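Type IV pilin structural subunit (Pseudomonas aeruginosa, PDB 3JYZ) probably polymerises into the type IV pilus, serving as the main structural subunit of these thin bacterial surface filaments. Local coordinates at residues Asp116-Ser121 and Gln130-Met135. Residues are numbered along the deposited sequence; the frame is centred on the assembly and turned at random.
Sequences DWACTS and QGFTGM
Ala118 and Phe132 make the central apolar contact: the methyl CB of Ala118 sits over one face of the Phe132 ring, a CH-pi contact 18° off the ring normal, with CB 3.6 Å from CG and so nearer the rim that carries the side chain. The ring reaches the strand because CG stands anti to its own carbonyl carbon (chi1 -67°). At the far end of the ring, Asp116 CB lies at the edge, near the ring plane, 3.7 Å from Phe132 CE2, while the carbonyl O of Trp117 lies 3.6 Å from Phe132 CZ. Selenomethionine Met135 meets the same methyl from another direction, its CG 3.8 Å from Ala118 CB. Bent at chi2 and chi3, its chain brings Met135 CE to within 3.6 Å of CG2 of Thr120.

A single water makes a tenuous polar bridge, accepting from Cys119 N at 2.9 Å and only weakly from Gln130 NE2. The polar ends of the strand residues turn to other partners, Asp116 OD2 to Arg100 in a salt bridge and Thr120 OG1 to Ala136 O. Arg100 also makes a cation-pi contact with Phe132.

Strand 114-120 lines this loop with alternate residues, while Cys119, facing away, is disulfide-bonded to Cys149, closing the C-terminal disulfide loop familiar from type IV pilins. With no direct hydrogen bond across, the loop rests on this strand mainly through apolar contacts; Tyr93 and Arg100 of neighbouring strands supply hydrogen bonds.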
loop_
_atom_site.group_PDB
_atom_site.type_symbol
_atom_site.label_atom_id
_atom_site.label_comp_id
_atom_site.label_asym_id
_atom_site.label_seq_id
_atom_site.Cartn_x
_atom_site.Cartn_y
_atom_site.Cartn_z
ATOM N N ASP A 116 -2.989 11.101 -0.948
ATOM C CA ASP A 116 -3.287 10.322 -2.142
ATOM C C ASP A 116 -2.432 9.063 -2.107
ATOM O O ASP A 116 -1.293 9.089 -1.642
ATOM C CB ASP A 116 -2.949 11.112 -3.410
ATOM C CG ASP A 116 -3.777 12.377 -3.562
ATOM O OD1 ASP A 116 -4.888 12.449 -2.998
ATOM O OD2 ASP A 116 -3.302 13.295 -4.261
ATOM N N TRP A 117 -2.981 7.959 -2.596
ATOM C CA TRP A 117 -2.270 6.696 -2.598
ATOM C C TRP A 117 -2.121 6.147 -4.006
ATOM O O TRP A 117 -3.079 6.142 -4.791
ATOM C CB TRP A 117 -3.013 5.675 -1.739
ATOM C CG TRP A 117 -2.974 5.966 -0.272
ATOM C CD1 TRP A 117 -3.842 6.751 0.436
ATOM C CD2 TRP A 117 -2.031 5.457 0.671
ATOM N NE1 TRP A 117 -3.485 6.767 1.770
ATOM C CE2 TRP A 117 -2.373 5.975 1.938
ATOM C CE3 TRP A 117 -0.919 4.612 0.572
ATOM C CZ2 TRP A 117 -1.645 5.682 3.087
ATOM C CZ3 TRP A 117 -0.200 4.315 1.713
ATOM C CH2 TRP A 117 -0.565 4.849 2.954
ATOM N N ALA A 118 -0.914 5.690 -4.311
ATOM C CA ALA A 118 -0.616 4.989 -5.554
ATOM C C ALA A 118 -0.432 3.506 -5.264
ATOM O O ALA A 118 0.277 3.140 -4.318
ATOM C CB ALA A 118 0.652 5.559 -6.177
ATOM N N CYS A 119 -1.086 2.655 -6.050
ATOM C CA CYS A 119 -0.897 1.217 -5.914
ATOM C C CYS A 119 -0.072 0.702 -7.074
ATOM O O CYS A 119 -0.381 1.003 -8.229
ATOM C CB CYS A 119 -2.234 0.484 -5.893
ATOM S SG CYS A 119 -2.027 -1.317 -5.685
ATOM N N THR A 120 0.996 -0.050 -6.785
ATOM C CA THR A 120 1.803 -0.624 -7.811
ATOM C C THR A 120 1.977 -2.171 -7.638
ATOM O O THR A 120 2.060 -2.658 -6.570
ATOM C CB THR A 120 3.196 0.042 -7.905
ATOM O OG1 THR A 120 3.795 0.017 -6.628
ATOM C CG2 THR A 120 3.085 1.465 -8.388
ATOM N N SER A 121 1.977 -2.856 -8.748
ATOM C CA SER A 121 2.228 -4.279 -8.820
ATOM C C SER A 121 3.562 -4.443 -9.573
ATOM O O SER A 121 4.372 -3.612 -9.545
ATOM C CB SER A 121 1.105 -4.949 -9.605
ATOM O OG SER A 121 1.099 -4.477 -10.913
ATOM N N GLN A 130 -2.087 8.534 -13.458
ATOM C CA GLN A 130 -2.742 9.394 -12.474
ATOM C C GLN A 130 -1.791 10.478 -11.977
ATOM O O GLN A 130 -2.159 11.290 -11.121
ATOM C CB GLN A 130 -3.262 8.566 -11.295
ATOM C CG GLN A 130 -4.487 7.707 -11.600
ATOM C CD GLN A 130 -4.781 6.685 -10.514
ATOM O OE1 GLN A 130 -5.861 6.089 -10.480
ATOM N NE2 GLN A 130 -3.829 6.493 -9.607
ATOM N N GLY A 131 -0.575 10.477 -12.511
ATOM C CA GLY A 131 0.413 11.503 -12.208
ATOM C C GLY A 131 1.390 11.220 -11.079
ATOM O O GLY A 131 2.185 12.090 -10.718
ATOM N N PHE A 132 1.352 10.014 -10.520
ATOM C CA PHE A 132 2.239 9.678 -9.416
ATOM C C PHE A 132 3.618 9.308 -9.933
ATOM O O PHE A 132 3.754 8.699 -10.991
ATOM C CB PHE A 132 1.714 8.482 -8.632
ATOM C CG PHE A 132 0.446 8.733 -7.882
ATOM C CD1 PHE A 132 -0.778 8.347 -8.407
ATOM C CD2 PHE A 132 0.475 9.306 -6.628
ATOM C CE1 PHE A 132 -1.957 8.553 -7.698
ATOM C CE2 PHE A 132 -0.685 9.509 -5.912
ATOM C CZ PHE A 132 -1.910 9.135 -6.438
ATOM N N THR A 133 4.782 9.632 -9.229
ATOM C CA THR A 133 6.150 9.273 -9.536
ATOM C C THR A 133 6.873 8.769 -8.276
ATOM O O THR A 133 6.542 9.170 -7.168
ATOM C CB THR A 133 6.862 10.503 -10.150
ATOM O OG1 THR A 133 6.826 11.593 -9.227
ATOM C CG2 THR A 133 6.246 10.886 -11.470
ATOM N N GLY A 134 7.782 7.987 -8.509
ATOM C CA GLY A 134 8.687 7.555 -7.450
ATOM C C GLY A 134 8.359 6.275 -6.688
ATOM O O GLY A 134 9.094 5.900 -5.768
HETATM N N MSE A 135 7.280 5.591 -7.058
HETATM C CA MSE A 135 6.842 4.403 -6.314
HETATM C C MSE A 135 7.775 3.226 -6.487
HETATM O O MSE A 135 8.238 2.955 -7.589
HETATM C CB MSE A 135 5.465 3.926 -6.789
HETATM C CG MSE A 135 4.365 4.936 -6.696
HETATM SE SE MSE A 135 4.346 6.073 -8.285
HETATM C CE MSE A 135 3.997 4.727 -9.657
HETATM O O HOH W 1 -2.920 3.563 -8.159
#